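Local structure of amine oxidase (Emericella nidulans, 3PGB) at residues A77-W82 / L154-A159; P63-W68 / A342-V347. The protein probably oxidises primary amines, as a copper amine oxidase that carries one topaquinone cofactor per subunit together with bound copper and calcium. One frame throughout, in Å; residues are numbered along the deposited sequence.

Interaction 1: residues A77-W82 / L154-A159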
loop_
_atom_site.group_PDB
_atom_site.type_symbol
_atom_site.label_atom_id
_atom_site.label_comp_id
_atom_site.label_asym_id
_atom_site.label_seq_id
_atom_site.Cartn_x
_atom_site.Cartn_y
_atom_site.Cartn_z
ATOM N N ALA A 77 -24.557 35.730 -3.043
ATOM C CA ALA A 77 -24.944 37.064 -2.582
ATOM C C ALA A 77 -26.440 37.316 -2.784
ATOM O O ALA A 77 -27.124 37.788 -1.873
ATOM C CB ALA A 77 -24.136 38.128 -3.312
ATOM N N ASP A 78 -26.939 37.005 -3.979
ATOM C CA ASP A 78 -28.351 37.194 -4.288
ATOM C C ASP A 78 -29.255 36.372 -3.356
ATOM O O ASP A 78 -30.256 36.886 -2.845
ATOM C CB ASP A 78 -28.639 36.848 -5.756
ATOM C CG ASP A 78 -28.209 37.951 -6.726
ATOM O OD1 ASP A 78 -27.706 39.005 -6.275
ATOM O OD2 ASP A 78 -28.388 37.760 -7.949
ATOM N N VAL A 79 -28.883 35.115 -3.117
ATOM C CA VAL A 79 -29.654 34.230 -2.247
ATOM C C VAL A 79 -29.666 34.722 -0.799
ATOM O O VAL A 79 -30.699 34.690 -0.153
ATOM C CB VAL A 79 -29.126 32.788 -2.299
ATOM C CG1 VAL A 79 -29.822 31.921 -1.261
ATOM C CG2 VAL A 79 -29.312 32.217 -3.691
ATOM N N ALA A 80 -28.527 35.187 -0.299
ATOM C CA ALA A 80 -28.464 35.730 1.058
ATOM C C ALA A 80 -29.439 36.898 1.201
ATOM O O ALA A 80 -30.292 36.904 2.086
ATOM C CB ALA A 80 -27.050 36.171 1.397
ATOM N N LYS A 81 -29.313 37.871 0.305
ATOM C CA LYS A 81 -30.182 39.045 0.292
ATOM C C LYS A 81 -31.665 38.647 0.241
ATOM O O LYS A 81 -32.489 39.198 0.973
ATOM C CB LYS A 81 -29.816 39.947 -0.901
ATOM C CG LYS A 81 -30.589 41.266 -0.985
ATOM C CD LYS A 81 -31.954 41.081 -1.657
ATOM N N TRP A 82 -31.985 37.682 -0.619
ATOM C CA TRP A 82 -33.353 37.177 -0.777
ATOM C C TRP A 82 -33.892 36.578 0.514
ATOM O O TRP A 82 -35.026 36.861 0.909
ATOM C CB TRP A 82 -33.378 36.109 -1.863
ATOM C CG TRP A 82 -34.737 35.662 -2.281
ATOM C CD1 TRP A 82 -35.530 36.237 -3.226
ATOM C CD2 TRP A 82 -35.447 34.514 -1.804
ATOM N NE1 TRP A 82 -36.702 35.533 -3.357
ATOM C CE2 TRP A 82 -36.677 34.469 -2.496
ATOM C CE3 TRP A 82 -35.171 33.528 -0.848
ATOM C CZ2 TRP A 82 -37.630 33.473 -2.266
ATOM C CZ3 TRP A 82 -36.116 32.540 -0.617
ATOM C CH2 TRP A 82 -37.334 32.520 -1.326
ATOM N N LEU A 154 -32.801 29.659 -9.790
ATOM C CA LEU A 154 -31.820 30.720 -9.974
ATOM C C LEU A 154 -31.716 31.013 -11.474
ATOM O O LEU A 154 -32.034 30.151 -12.293
ATOM C CB LEU A 154 -30.458 30.317 -9.396
ATOM C CG LEU A 154 -30.389 29.993 -7.897
ATOM C CD1 LEU A 154 -28.939 29.855 -7.442
ATOM C CD2 LEU A 154 -31.095 31.043 -7.062
ATOM N N PRO A 155 -31.301 32.236 -11.847
ATOM C CA PRO A 155 -30.948 33.374 -10.983
ATOM C C PRO A 155 -32.128 33.877 -10.152
ATOM O O PRO A 155 -33.279 33.655 -10.523
ATOM C CB PRO A 155 -30.506 34.461 -11.979
ATOM C CG PRO A 155 -30.337 33.763 -13.298
ATOM C CD PRO A 155 -31.244 32.588 -13.276
ATOM N N VAL A 156 -31.834 34.542 -9.041
ATOM C CA VAL A 156 -32.883 35.065 -8.171
ATOM C C VAL A 156 -33.746 36.049 -8.950
ATOM O O VAL A 156 -33.226 36.941 -9.625
ATOM C CB VAL A 156 -32.323 35.771 -6.915
ATOM C CG1 VAL A 156 -33.458 36.396 -6.106
ATOM C CG2 VAL A 156 -31.530 34.790 -6.054
ATOM N N SER A 157 -35.060 35.865 -8.854
ATOM C CA SER A 157 -36.027 36.678 -9.581
ATOM C C SER A 157 -37.342 36.712 -8.803
ATOM O O SER A 157 -37.411 36.224 -7.669
ATOM C CB SER A 157 -36.254 36.096 -10.980
ATOM O OG SER A 157 -37.014 34.897 -10.928
ATOM N N ASN A 158 -38.382 37.282 -9.409
ATOM C CA ASN A 158 -39.725 37.216 -8.840
ATOM C C ASN A 158 -40.253 35.779 -8.796
ATOM O O ASN A 158 -41.076 35.448 -7.947
ATOM C CB ASN A 158 -40.688 38.109 -9.627
ATOM C CG ASN A 158 -40.439 39.597 -9.392
ATOM O OD1 ASN A 158 -39.843 39.995 -8.382
ATOM N ND2 ASN A 158 -40.907 40.429 -10.322
ATOM N N ALA A 159 -39.774 34.933 -9.708
ATOM C CA ALA A 159 -40.189 33.531 -9.768
ATOM C C ALA A 159 -39.591 32.677 -8.640
ATOM O O ALA A 159 -40.089 31.584 -8.361
ATOM C CB ALA A 159 -39.820 32.931 -11.126
HETATM O O HOH W 1 -28.586 35.139 -8.524
#

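Interaction 2: residues P63-W68 / A342-V347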
loop_
_atom_site.group_PDB
_atom_site.type_symbol
_atom_site.label_atom_id
_atom_site.label_comp_id
_atom_site.label_asym_id
_atom_site.label_seq_id
_atom_site.Cartn_x
_atom_site.Cartn_y
_atom_site.Cartn_z
ATOM N N PRO A 63 -16.490 20.543 -22.339
ATOM C CA PRO A 63 -17.598 20.381 -23.295
ATOM C C PRO A 63 -18.969 20.779 -22.743
ATOM O O PRO A 63 -19.862 21.128 -23.515
ATOM C CB PRO A 63 -17.566 18.880 -23.629
ATOM C CG PRO A 63 -16.835 18.253 -22.521
ATOM C CD PRO A 63 -15.840 19.256 -22.035
ATOM N N LYS A 64 -19.129 20.727 -21.426
ATOM C CA LYS A 64 -20.384 21.084 -20.774
ATOM C C LYS A 64 -20.121 22.004 -19.588
ATOM O O LYS A 64 -18.991 22.085 -19.107
ATOM C CB LYS A 64 -21.075 19.815 -20.284
ATOM C CG LYS A 64 -21.395 18.819 -21.378
ATOM C CD LYS A 64 -22.535 19.313 -22.275
ATOM C CE LYS A 64 -22.807 18.331 -23.411
ATOM N NZ LYS A 64 -23.878 18.805 -24.327
ATOM N N GLU A 65 -21.155 22.709 -19.130
ATOM C CA GLU A 65 -21.020 23.492 -17.906
ATOM C C GLU A 65 -20.816 22.543 -16.727
ATOM O O GLU A 65 -21.192 21.371 -16.780
ATOM C CB GLU A 65 -22.233 24.400 -17.682
ATOM C CG GLU A 65 -22.242 25.641 -18.576
ATOM C CD GLU A 65 -21.131 26.629 -18.237
ATOM O OE1 GLU A 65 -20.533 26.512 -17.140
ATOM O OE2 GLU A 65 -20.863 27.527 -19.065
ATOM N N ASN A 66 -20.181 23.048 -15.673
ATOM C CA ASN A 66 -19.971 22.254 -14.467
ATOM C C ASN A 66 -21.188 22.454 -13.566
ATOM O O ASN A 66 -21.285 23.430 -12.824
ATOM C CB ASN A 66 -18.667 22.651 -13.769
ATOM C CG ASN A 66 -18.351 21.786 -12.555
ATOM O OD1 ASN A 66 -19.242 21.252 -11.899
ATOM N ND2 ASN A 66 -17.072 21.667 -12.240
ATOM N N VAL A 67 -22.114 21.507 -13.646
ATOM C CA VAL A 67 -23.398 21.615 -12.976
ATOM C C VAL A 67 -23.347 21.239 -11.484
ATOM O O VAL A 67 -24.377 21.312 -10.802
ATOM C CB VAL A 67 -24.460 20.741 -13.692
ATOM C CG1 VAL A 67 -24.561 21.120 -15.158
ATOM C CG2 VAL A 67 -24.137 19.257 -13.543
ATOM N N TRP A 68 -22.169 20.852 -10.983
ATOM C CA TRP A 68 -22.007 20.388 -9.602
ATOM C C TRP A 68 -21.140 21.270 -8.691
ATOM O O TRP A 68 -21.301 21.228 -7.470
ATOM C CB TRP A 68 -21.377 18.995 -9.579
ATOM C CG TRP A 68 -21.991 17.983 -10.485
ATOM C CD1 TRP A 68 -23.062 17.185 -10.216
ATOM C CD2 TRP A 68 -21.536 17.624 -11.791
ATOM N NE1 TRP A 68 -23.314 16.363 -11.284
ATOM C CE2 TRP A 68 -22.389 16.611 -12.263
ATOM C CE3 TRP A 68 -20.493 18.067 -12.611
ATOM C CZ2 TRP A 68 -22.231 16.029 -13.519
ATOM C CZ3 TRP A 68 -20.335 17.492 -13.856
ATOM C CH2 TRP A 68 -21.200 16.482 -14.299
ATOM N N ALA A 342 -10.226 26.496 -15.947
ATOM C CA ALA A 342 -10.241 27.107 -14.621
ATOM C C ALA A 342 -11.637 27.588 -14.218
ATOM O O ALA A 342 -12.001 27.522 -13.048
ATOM C CB ALA A 342 -9.246 28.261 -14.561
ATOM N N GLU A 343 -12.409 28.074 -15.190
ATOM C CA GLU A 343 -13.747 28.599 -14.922
ATOM C C GLU A 343 -14.734 27.464 -14.658
ATOM O O GLU A 343 -15.581 27.569 -13.772
ATOM C CB GLU A 343 -14.228 29.485 -16.080
ATOM N N ARG A 344 -14.614 26.377 -15.415
ATOM C CA ARG A 344 -15.480 25.206 -15.226
ATOM C C ARG A 344 -14.860 24.109 -14.354
ATOM O O ARG A 344 -15.451 23.041 -14.209
ATOM C CB ARG A 344 -15.910 24.632 -16.580
ATOM C CG ARG A 344 -16.675 25.635 -17.426
ATOM C CD ARG A 344 -17.321 25.005 -18.640
ATOM N NE ARG A 344 -18.111 25.978 -19.397
ATOM C CZ ARG A 344 -18.726 25.726 -20.555
ATOM N NH1 ARG A 344 -18.654 24.521 -21.119
ATOM N NH2 ARG A 344 -19.421 26.687 -21.158
ATOM N N LYS A 345 -13.688 24.374 -13.770
ATOM C CA LYS A 345 -13.048 23.445 -12.832
ATOM C C LYS A 345 -12.996 22.030 -13.419
ATOM O O LYS A 345 -13.455 21.061 -12.813
ATOM C CB LYS A 345 -13.797 23.462 -11.490
ATOM C CG LYS A 345 -13.904 24.863 -10.840
ATOM C CD LYS A 345 -12.641 25.197 -10.053
ATOM C CE LYS A 345 -12.584 26.675 -9.625
ATOM N NZ LYS A 345 -11.394 26.954 -8.737
ATOM N N TYR A 346 -12.441 21.935 -14.618
ATOM C CA TYR A 346 -12.457 20.713 -15.401
ATOM C C TYR A 346 -11.019 20.377 -15.760
ATOM O O TYR A 346 -10.239 21.272 -16.056
ATOM C CB TYR A 346 -13.308 20.942 -16.655
ATOM C CG TYR A 346 -13.299 19.833 -17.674
ATOM C CD1 TYR A 346 -13.973 18.645 -17.437
ATOM C CD2 TYR A 346 -12.638 19.985 -18.895
ATOM C CE1 TYR A 346 -13.980 17.620 -18.380
ATOM C CE2 TYR A 346 -12.641 18.969 -19.848
ATOM C CZ TYR A 346 -13.314 17.789 -19.580
ATOM O OH TYR A 346 -13.332 16.775 -20.507
ATOM N N VAL A 347 -10.681 19.091 -15.731
ATOM C CA VAL A 347 -9.309 18.640 -15.909
ATOM C C VAL A 347 -9.262 17.511 -16.924
ATOM O O VAL A 347 -10.122 16.632 -16.906
ATOM C CB VAL A 347 -8.742 18.115 -14.576
ATOM C CG1 VAL A 347 -7.324 17.561 -14.755
ATOM C CG2 VAL A 347 -8.777 19.212 -13.517
#

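Interaction 1: residues A77-W82 / L154-A159
The first torsion of Val156 (chi1 175°) sets CG1 anti to the backbone N and CG2 beside it, which points the two methyls at successive turns of the helix. CG2 lies 3.6 Å from Asp78 CB, on helix 73-84, and also approaches Val79, with 4.1 Å between Val156 CG2 and Val79 CG2. CG1 serves the next turn: Trp82, its ring swung out with CG anti to the backbone N (chi1 -171°), brings CD1 to 3.6 Å from Val156 CG1, the methyl coming in obliquely to the indole. Leu154, just before the cis peptide bond into Pro155, adds a smaller touch, its CD2 4.0 Å from Val79 CG2 and the side chains crossing at about a right angle. Val79 also rests on Ile107 of strand 102-110, while Leu154 touches Leu71. A water donates to Asp78 OD2 at 2.7 Å and accepts a weak bond from Val156 N. No direct hydrogen bond joins 77-82 to 154-159, so the loop between strands 145-152 and 161-164 is held to the helix by apolar packing, chiefly of Val156, and its polar link depends on a water, one of whose two bonds is weak.

Interaction 2: residues P63-W68 / A342-V347
Charge pairing between Glu65 and Arg344 is the first of three kinds of interaction. The arginine reaches across with its chain extended from CG to NE, while Glu65, in the conformer described, one of two modelled, bends at chi2 (-68°) and folds its carboxylate back over one face of the guanidinium. In that conformer Glu65 OE2 forms a salt bridge to Arg344 NH2 at 2.7 Å, but the two planes stand 53° apart, unlike a flat, two-pronged pairing. Lys64 O lies 3.2 Å from Arg344 NH1 and also accepts a hydrogen bond from Tyr355 OH.

Amide bonding comes next. Asn66 ND2 donates to Arg344 O over 2.9 Å, nearly straight at 164°; the acceptor lies in the plane of the Asn66 amide, whereas the donor sits above the carbonyl plane. ND2 has a second acceptor in Ile356 O. OD1 accepts from Trp68 N at 3.1 Å, an Asx turn, and from Tyr69 N, so bonds at both ends of the amide probably hold its orientation.

The apolar contact between the two segments is Pro63 CD against Tyr346 CZ, 3.8 Å, oblique to the ring.

Segment 342-347 makes the turn, with a G1 beta bulge, between antiparallel strands 339-341 and 346-349. Segment 63-68, leading from strand 58-59 toward helix 73-84, runs past it, touched by Tyr355 of strand 352-359 and by helix 114-122.

How the interactions relate
Two kinds of contact occur along one run of chain. Interaction 2 brings residues 63-68 against the enzyme domain by charge and amide bonding; a few residues later the chain enters helix 73-84, which interaction 1 packs against 154-159 by apolar contact and a water. In sequence, both segments of interaction 1 fall between those of interaction 2. The contacts do not touch: their centres are 23 Å apart and their nearest atoms about 10 Å. Both lie on the same side of the chain's centre, away from the copper, calcium and topaquinone sites. The Lys345 side chain is about 7 Å from an N-acetylglucosamine, probably a glycan sugar and not a substrate.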